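Local coordinates for protein CurD (Moorea producens 3L, PDB 5KP7) that probably acts as a hydroxymethylglutaryl-CoA synthase-like acyltransferase of the thiolase superfamily, and binds 4'-phosphopantetheine in its pocket, at residues E266-G278 with M322-I334. The protein carries 3 engineered substitutions. Numbering follows the deposited sequence.
With PNS (4'-phosphopantetheine), chain E.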
ATOM      1  N   GLU A 266       6.409 -10.224 -21.096  1.00 35.12           N
ATOM      2  CA  GLU A 266       5.742  -9.862 -22.351  1.00 36.34           C
ATOM      3  C   GLU A 266       4.275  -9.491 -22.240  1.00 34.62           C
ATOM      4  O   GLU A 266       3.796  -8.722 -23.056  1.00 34.72           O
ATOM      5  CB  GLU A 266       5.897 -10.982 -23.403  1.00 39.34           C
ATOM      6  CG  GLU A 266       7.336 -11.297 -23.745  1.00 42.62           C
ATOM      7  CD  GLU A 266       8.083 -10.079 -24.257  1.00 45.54           C
ATOM      8  OE1 GLU A 266       7.602  -9.435 -25.227  1.00 49.11           O
ATOM      9  OE2 GLU A 266       9.157  -9.749 -23.698  1.00 48.74           O
ATOM     10  N   SER A 267       3.554 -10.023 -21.253  1.00 32.29           N
ATOM     11  CA  SER A 267       2.115  -9.812 -21.185  1.00 31.47           C
ATOM     12  C   SER A 267       1.709  -8.546 -20.467  1.00 29.95           C
ATOM     13  O   SER A 267       0.561  -8.152 -20.562  1.00 30.14           O
ATOM     14  CB  SER A 267       1.442 -11.005 -20.506  1.00 31.69           C
ATOM     15  OG  SER A 267       1.740 -12.176 -21.256  1.00 32.58           O
ATOM     16  N   PHE A 268       2.618  -7.940 -19.703  1.00 28.68           N
ATOM     17  CA  PHE A 268       2.281  -6.789 -18.864  1.00 27.63           C
ATOM     18  C   PHE A 268       3.163  -5.630 -19.273  1.00 27.49           C
ATOM     19  O   PHE A 268       4.380  -5.705 -19.174  1.00 28.02           O
ATOM     20  CB  PHE A 268       2.453  -7.120 -17.372  1.00 27.03           C
ATOM     21  CG  PHE A 268       1.702  -8.341 -16.967  1.00 26.86           C
ATOM     22  CD1 PHE A 268       0.327  -8.301 -16.845  1.00 26.69           C
ATOM     23  CD2 PHE A 268       2.362  -9.552 -16.789  1.00 27.26           C
ATOM     24  CE1 PHE A 268      -0.385  -9.432 -16.515  1.00 26.67           C
ATOM     25  CE2 PHE A 268       1.654 -10.694 -16.478  1.00 27.24           C
ATOM     26  CZ  PHE A 268       0.274 -10.635 -16.329  1.00 26.93           C
ATOM     27  N   ASP A 269       2.541  -4.574 -19.760  1.00 27.32           N
ATOM     28  CA  ASP A 269       3.262  -3.324 -20.059  1.00 27.24           C
ATOM     29  C   ASP A 269       3.767  -2.611 -18.832  1.00 26.33           C
ATOM     30  O   ASP A 269       4.847  -1.986 -18.871  1.00 26.44           O
ATOM     31  CB  ASP A 269       2.371  -2.409 -20.870  1.00 27.87           C
ATOM     32  CG  ASP A 269       1.976  -3.037 -22.171  1.00 28.97           C
ATOM     33  OD1 ASP A 269       2.874  -3.242 -23.007  1.00 30.19           O
ATOM     34  OD2 ASP A 269       0.802  -3.393 -22.346  1.00 29.40           O
ATOM     35  N   TYR A 270       2.989  -2.684 -17.747  1.00 25.52           N
ATOM     36  CA  TYR A 270       3.369  -2.126 -16.448  1.00 24.92           C
ATOM     37  C   TYR A 270       2.977  -3.107 -15.350  1.00 24.48           C
ATOM     38  O   TYR A 270       2.114  -3.971 -15.571  1.00 24.16           O
ATOM     39  CB  TYR A 270       2.673  -0.785 -16.206  1.00 25.26           C
ATOM     40  CG  TYR A 270       3.082   0.241 -17.227  1.00 25.95           C
ATOM     41  CD1 TYR A 270       4.304   0.889 -17.131  1.00 26.14           C
ATOM     42  CD2 TYR A 270       2.286   0.491 -18.322  1.00 26.59           C
ATOM     43  CE1 TYR A 270       4.709   1.794 -18.094  1.00 27.02           C
ATOM     44  CE2 TYR A 270       2.678   1.404 -19.303  1.00 27.29           C
ATOM     45  CZ  TYR A 270       3.890   2.049 -19.191  1.00 27.50           C
ATOM     46  OH  TYR A 270       4.325   2.925 -20.182  1.00 28.60           O
ATOM     47  N   LEU A 271       3.620  -2.963 -14.199  1.00 24.09           N
ATOM     48  CA  LEU A 271       3.296  -3.725 -12.990  1.00 24.21           C
ATOM     49  C   LEU A 271       3.132  -2.771 -11.829  1.00 23.63           C
ATOM     50  O   LEU A 271       3.991  -1.917 -11.596  1.00 24.13           O
ATOM     51  CB  LEU A 271       4.418  -4.714 -12.687  1.00 24.75           C
ATOM     52  CG  LEU A 271       4.643  -5.798 -13.734  1.00 25.66           C
ATOM     53  CD1 LEU A 271       5.991  -6.447 -13.497  1.00 26.39           C
ATOM     54  CD2 LEU A 271       3.526  -6.832 -13.748  1.00 26.11           C
ATOM     55  N   SER A 272       1.998  -2.895 -11.120  1.00 23.25           N
ATOM     56  CA  SER A 272       1.707  -2.132  -9.908  1.00 23.15           C
ATOM     57  C   SER A 272       1.619  -3.087  -8.733  1.00 22.63           C
ATOM     58  O   SER A 272       1.098  -4.214  -8.884  1.00 22.20           O
ATOM     59  CB  SER A 272       0.405  -1.344 -10.041  1.00 23.42           C
ATOM     60  OG  SER A 272       0.684  -0.053 -10.609  1.00 24.43           O
ATOM     61  N   PHE A 273       2.144  -2.652  -7.593  1.00 22.46           N
ATOM     62  CA  PHE A 273       2.272  -3.529  -6.416  1.00 22.61           C
ATOM     63  C   PHE A 273       1.773  -2.798  -5.183  1.00 22.27           C
ATOM     64  O   PHE A 273       1.899  -1.561  -5.093  1.00 22.58           O
ATOM     65  CB  PHE A 273       3.752  -3.824  -6.152  1.00 22.94           C
ATOM     66  CG  PHE A 273       4.474  -4.650  -7.217  1.00 23.36           C
ATOM     67  CD1 PHE A 273       4.937  -4.063  -8.380  1.00 23.61           C
ATOM     68  CD2 PHE A 273       4.806  -5.976  -6.977  1.00 23.26           C
ATOM     69  CE1 PHE A 273       5.677  -4.807  -9.299  1.00 24.03           C
ATOM     70  CE2 PHE A 273       5.543  -6.731  -7.891  1.00 24.16           C
ATOM     71  CZ  PHE A 273       5.949  -6.136  -9.077  1.00 24.36           C
ATOM     72  N   HIS A 274       1.265  -3.547  -4.189  1.00 22.12           N
ATOM     73  CA  HIS A 274       1.185  -3.017  -2.851  1.00 21.84           C
ATOM     74  C   HIS A 274       2.604  -2.578  -2.490  1.00 21.88           C
ATOM     75  O   HIS A 274       3.535  -3.355  -2.642  1.00 21.37           O
ATOM     76  CB  HIS A 274       0.694  -4.063  -1.838  1.00 22.14           C
ATOM     77  CG  HIS A 274       0.773  -3.569  -0.442  1.00 22.46           C
ATOM     78  ND1 HIS A 274       0.202  -2.384  -0.073  1.00 22.53           N
ATOM     79  CD2 HIS A 274       1.451  -4.017   0.641  1.00 23.31           C
ATOM     80  CE1 HIS A 274       0.479  -2.131   1.186  1.00 22.90           C
ATOM     81  NE2 HIS A 274       1.235  -3.106   1.645  1.00 23.11           N
ATOM     82  N   THR A 275       2.759  -1.321  -2.033  1.00 21.62           N
ATOM     83  CA  THR A 275       4.058  -0.686  -1.879  1.00 22.30           C
ATOM     84  C   THR A 275       4.271  -0.171  -0.454  1.00 23.07           C
ATOM     85  O   THR A 275       4.012   0.995  -0.146  1.00 23.21           O
ATOM     86  CB  THR A 275       4.217   0.448  -2.934  1.00 22.46           C
ATOM     87  OG1 THR A 275       4.093  -0.092  -4.255  1.00 22.33           O
ATOM     88  CG2 THR A 275       5.606   1.093  -2.815  1.00 23.05           C
ATOM     89  N   PRO A 276       4.756  -1.042   0.446  1.00 23.55           N
ATOM     90  CA  PRO A 276       5.065  -0.546   1.782  1.00 23.97           C
ATOM     91  C   PRO A 276       6.161   0.522   1.754  1.00 24.23           C
ATOM     92  O   PRO A 276       6.113   1.476   2.519  1.00 24.46           O
ATOM     93  CB  PRO A 276       5.529  -1.813   2.511  1.00 24.72           C
ATOM     94  CG  PRO A 276       4.888  -2.923   1.786  1.00 24.53           C
ATOM     95  CD  PRO A 276       4.940  -2.495   0.345  1.00 24.51           C
ATOM     96  N   PHE A 277       7.122   0.338   0.848  1.00 23.64           N
ATOM     97  CA  PHE A 277       8.139   1.320   0.489  1.00 24.30           C
ATOM     98  C   PHE A 277       8.734   0.826  -0.851  1.00 23.80           C
ATOM     99  O   PHE A 277       8.714  -0.381  -1.138  1.00 23.42           O
ATOM    100  CB  PHE A 277       9.238   1.506   1.541  1.00 24.97           C
ATOM    101  CG  PHE A 277       9.917   0.235   1.978  1.00 25.80           C
ATOM    102  CD1 PHE A 277       9.318  -0.584   2.918  1.00 26.02           C
ATOM    103  CD2 PHE A 277      11.188  -0.115   1.497  1.00 26.85           C
ATOM    104  CE1 PHE A 277       9.940  -1.744   3.361  1.00 26.50           C
ATOM    105  CE2 PHE A 277      11.801  -1.302   1.928  1.00 27.06           C
ATOM    106  CZ  PHE A 277      11.174  -2.103   2.858  1.00 26.82           C
ATOM    107  N   GLY A 278       9.217   1.746  -1.685  1.00 23.83           N
ATOM    108  CA  GLY A 278       9.595   1.355  -3.034  1.00 24.43           C
ATOM    109  C   GLY A 278      10.730   0.352  -3.128  1.00 24.54           C
ATOM    110  O   GLY A 278      10.738  -0.494  -4.006  1.00 24.13           O
ATOM    111  N   MET A 322      -1.670   1.543   3.233  1.00 23.11           N
ATOM    112  CA  MET A 322      -2.302   0.266   3.554  1.00 24.60           C
ATOM    113  C   MET A 322      -3.154  -0.247   2.440  1.00 23.52           C
ATOM    114  O   MET A 322      -2.659  -0.384   1.335  1.00 22.94           O
ATOM    115  CB  MET A 322      -3.071   0.328   4.894  1.00 27.04           C
ATOM    116  CG  MET A 322      -2.342   0.905   6.038  1.00 30.56           C
ATOM    117  SD  MET A 322      -0.865   0.027   6.327  1.00 37.14           S
ATOM    118  CE  MET A 322       0.110   1.470   6.735  1.00 36.06           C
ATOM    119  N   GLY A 323      -4.447  -0.467   2.659  1.00 23.55           N
ATOM    120  CA  GLY A 323      -5.278  -1.062   1.617  1.00 23.42           C
ATOM    121  C   GLY A 323      -5.507  -0.247   0.362  1.00 23.44           C
ATOM    122  O   GLY A 323      -5.968  -0.802  -0.627  1.00 25.91           O
ATOM    123  N   ALA A 324      -5.205   1.059   0.402  1.00 21.35           N
ATOM    124  CA  ALA A 324      -5.318   1.940  -0.744  1.00 20.95           C
ATOM    125  C   ALA A 324      -4.028   1.993  -1.614  1.00 20.74           C
ATOM    126  O   ALA A 324      -4.053   2.553  -2.710  1.00 21.10           O
ATOM    127  CB  ALA A 324      -5.646   3.349  -0.275  1.00 21.08           C
ATOM    128  N   THR A 325      -2.917   1.450  -1.125  1.00 20.41           N
ATOM    129  CA  THR A 325      -1.630   1.716  -1.774  1.00 20.77           C
ATOM    130  C   THR A 325      -1.578   1.167  -3.188  1.00 20.88           C
ATOM    131  O   THR A 325      -1.107   1.851  -4.110  1.00 21.10           O
ATOM    132  CB  THR A 325      -0.441   1.184  -0.963  1.00 21.25           C
ATOM    133  OG1 THR A 325      -0.555   1.633   0.389  1.00 21.43           O
ATOM    134  CG2 THR A 325       0.868   1.676  -1.557  1.00 21.67           C
ATOM    135  N   LEU A 326      -2.030  -0.060  -3.394  1.00 20.70           N
ATOM    136  CA  LEU A 326      -2.033  -0.623  -4.775  1.00 20.94           C
ATOM    137  C   LEU A 326      -2.870   0.223  -5.761  1.00 21.20           C
ATOM    138  O   LEU A 326      -2.523   0.365  -6.932  1.00 21.44           O
ATOM    139  CB  LEU A 326      -2.534  -2.090  -4.752  1.00 20.82           C
ATOM    140  CG  LEU A 326      -2.768  -2.760  -6.098  1.00 21.09           C
ATOM    141  CD1 LEU A 326      -1.467  -2.858  -6.873  1.00 21.25           C
ATOM    142  CD2 LEU A 326      -3.321  -4.172  -5.870  1.00 21.08           C
ATOM    143  N   PHE A 327      -3.986   0.784  -5.283  1.00 20.96           N
ATOM    144  CA  PHE A 327      -4.816   1.624  -6.132  1.00 21.35           C
ATOM    145  C   PHE A 327      -4.129   2.939  -6.436  1.00 21.33           C
ATOM    146  O   PHE A 327      -4.234   3.440  -7.565  1.00 22.11           O
ATOM    147  CB  PHE A 327      -6.201   1.859  -5.524  1.00 21.65           C
ATOM    148  CG  PHE A 327      -7.016   0.590  -5.330  1.00 21.96           C
ATOM    149  CD1 PHE A 327      -6.811  -0.532  -6.111  1.00 22.65           C
ATOM    150  CD2 PHE A 327      -8.000   0.560  -4.369  1.00 22.30           C
ATOM    151  CE1 PHE A 327      -7.561  -1.696  -5.922  1.00 22.58           C
ATOM    152  CE2 PHE A 327      -8.774  -0.591  -4.189  1.00 22.46           C
ATOM    153  CZ  PHE A 327      -8.543  -1.710  -4.981  1.00 22.51           C
ATOM    154  N   LEU A 328      -3.381   3.460  -5.474  1.00 21.21           N
ATOM    155  CA  LEU A 328      -2.589   4.646  -5.742  1.00 21.93           C
ATOM    156  C   LEU A 328      -1.485   4.332  -6.766  1.00 21.87           C
ATOM    157  O   LEU A 328      -1.182   5.145  -7.639  1.00 22.13           O
ATOM    158  CB  LEU A 328      -1.972   5.208  -4.468  1.00 22.25           C
ATOM    159  CG  LEU A 328      -1.169   6.507  -4.683  1.00 23.48           C
ATOM    160  CD1 LEU A 328      -1.998   7.586  -5.354  1.00 24.44           C
ATOM    161  CD2 LEU A 328      -0.551   6.951  -3.387  1.00 23.90           C
ATOM    162  N   SER A 329      -0.853   3.166  -6.605  1.00 21.18           N
ATOM    163  CA  SER A 329       0.156   2.723  -7.575  1.00 21.29           C
ATOM    164  C   SER A 329      -0.415   2.618  -8.994  1.00 21.51           C
ATOM    165  O   SER A 329       0.179   3.096  -9.971  1.00 21.48           O
ATOM    166  CB  SER A 329       0.750   1.390  -7.165  1.00 21.31           C
ATOM    167  OG  SER A 329       1.697   0.990  -8.131  1.00 21.73           O
ATOM    168  N   LEU A 330      -1.618   2.065  -9.107  1.00 21.33           N
ATOM    169  CA  LEU A 330      -2.325   2.051 -10.398  1.00 22.07           C
ATOM    170  C   LEU A 330      -2.521   3.456 -10.978  1.00 22.30           C
ATOM    171  O   LEU A 330      -2.191   3.703 -12.145  1.00 22.76           O
ATOM    172  CB  LEU A 330      -3.672   1.325 -10.280  1.00 22.36           C
ATOM    173  CG  LEU A 330      -4.546   1.361 -11.535  1.00 23.20           C
ATOM    174  CD1 LEU A 330      -3.891   0.673 -12.728  1.00 23.84           C
ATOM    175  CD2 LEU A 330      -5.912   0.743 -11.214  1.00 23.67           C
ATOM    176  N   ALA A 331      -3.014   4.379 -10.158  1.00 22.01           N
ATOM    177  CA  ALA A 331      -3.213   5.746 -10.604  1.00 22.42           C
ATOM    178  C   ALA A 331      -1.860   6.372 -11.036  1.00 22.74           C
ATOM    179  O   ALA A 331      -1.783   7.093 -12.035  1.00 23.14           O
ATOM    180  CB  ALA A 331      -3.813   6.579  -9.504  1.00 22.17           C
ATOM    181  N   SER A 332      -0.810   6.068 -10.265  1.00 22.34           N
ATOM    182  CA  SER A 332       0.539   6.554 -10.586  1.00 22.70           C
ATOM    183  C   SER A 332       1.082   5.982 -11.894  1.00 23.37           C
ATOM    184  O   SER A 332       1.690   6.706 -12.694  1.00 23.79           O
ATOM    185  CB  SER A 332       1.472   6.254  -9.427  1.00 22.35           C
ATOM    186  OG  SER A 332       2.707   6.949  -9.571  1.00 22.30           O
ATOM    187  N   THR A 333       0.878   4.690 -12.105  1.00 23.21           N
ATOM    188  CA  THR A 333       1.251   4.054 -13.364  1.00 24.16           C
ATOM    189  C   THR A 333       0.567   4.745 -14.568  1.00 24.96           C
ATOM    190  O   THR A 333       1.202   5.039 -15.577  1.00 25.47           O
ATOM    191  CB  THR A 333       0.879   2.576 -13.324  1.00 24.06           C
ATOM    192  OG1 THR A 333       1.724   1.888 -12.384  1.00 23.94           O
ATOM    193  CG2 THR A 333       1.044   1.933 -14.682  1.00 24.62           C
ATOM    194  N   ILE A 334      -0.732   4.997 -14.437  1.00 24.86           N
ATOM    195  CA  ILE A 334      -1.508   5.607 -15.526  1.00 26.01           C
ATOM    196  C   ILE A 334      -0.998   7.012 -15.843  1.00 26.55           C
ATOM    197  O   ILE A 334      -0.748   7.347 -17.016  1.00 27.76           O
ATOM    198  CB  ILE A 334      -3.015   5.636 -15.205  1.00 25.62           C
ATOM    199  CG1 ILE A 334      -3.526   4.199 -15.133  1.00 25.50           C
ATOM    200  CG2 ILE A 334      -3.794   6.424 -16.277  1.00 26.63           C
ATOM    201  CD1 ILE A 334      -4.892   4.046 -14.545  1.00 25.36           C
TER
HETATM  202  O23 PNS E 100      15.589  -1.013   6.126  1.00 38.20           O
HETATM  203  P24 PNS E 100      14.823  -1.717   7.222  1.00 37.23           P
HETATM  204  O26 PNS E 100      15.462  -1.888   8.583  1.00 40.51           O
HETATM  205  O27 PNS E 100      13.437  -0.922   7.528  1.00 40.99           O
HETATM  206  C28 PNS E 100      12.567  -0.499   6.487  1.00 39.87           C
HETATM  207  C29 PNS E 100      11.943   0.862   6.800  1.00 38.85           C
HETATM  208  C30 PNS E 100      10.825   1.269   5.852  1.00 38.85           C
HETATM  209  C31 PNS E 100      12.691   1.777   7.801  1.00 38.01           C
HETATM  210  C32 PNS E 100      10.966   0.434   8.014  1.00 39.92           C
HETATM  211  O33 PNS E 100      10.205   1.557   8.540  1.00 35.92           O
HETATM  212  C34 PNS E 100       9.925  -0.650   7.822  1.00 42.86           C
HETATM  213  O35 PNS E 100      10.234  -1.834   7.920  1.00 43.33           O
HETATM  214  N36 PNS E 100       8.709  -0.244   7.458  1.00 43.80           N
HETATM  215  C37 PNS E 100       7.787  -1.115   6.763  1.00 44.93           C
HETATM  216  C38 PNS E 100       6.974  -2.025   7.648  1.00 47.82           C
HETATM  217  C39 PNS E 100       6.113  -2.792   6.673  1.00 51.09           C
HETATM  218  O40 PNS E 100       5.004  -2.364   6.378  1.00 50.70           O
HETATM  219  N41 PNS E 100       6.650  -3.899   6.149  1.00 49.41           N
HETATM  220  C42 PNS E 100       5.901  -4.688   5.196  1.00 49.87           C
HETATM  221  C43 PNS E 100       6.756  -5.722   4.495  1.00 49.35           C
HETATM  222  S44 PNS E 100       5.612  -6.641   3.448  1.00 48.39           S
HETATM  223  O   HOH W   1       3.947  -0.294  -7.239  1.00 26.14           O
HETATM  224  O   HOH W   2      -2.441  -1.930  -1.174  1.00 21.52           O
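Ser272 faces Ser329 and Thr333 where strand 270-273, an outermost strand, within this chain, of the mixed sheet of the thiolase-like fold, runs nearly antiparallel to the buried helix 325-334. With the axes only 7.1 Å apart, a small residue suits this spot: Ser272 CB lies 4.0 Å from Leu326 CD1, and Ser272 OG, next along, hydrogen-bonds Ser329 OG at 2.9 Å. Thr333 OG1 lies 2.8 Å from the same Ser272 OG, although its proton may instead serve Ser329 O, one turn back. Short hydroxyl side chains thus let strand and helix pack closely while giving buried polar atoms partners. With OG turned away from its own backbone N (chi1 179°), Ser329 also meets a water that accepts from Phe273 N. Threonine serves two neighbours at 333: beside its hydroxyl, CG2 lies 3.5 Å from Tyr270 CB, the two side chains crossing at a slant; the tyrosine hydroxyl itself bonds Asp338 N. Leucine suits 326 because its apolar branch reaches the strand backbone, CD1 packing 3.5 Å from Ser272 O. Beyond the strand, Phe277 lays one ring face against phosphopantetheine C30. Near Met322, a second water bridges Met322 O, Leu326 N and a histidine ring nitrogen, His274 ND1, which Thr325 CB touches at 3.7 Å.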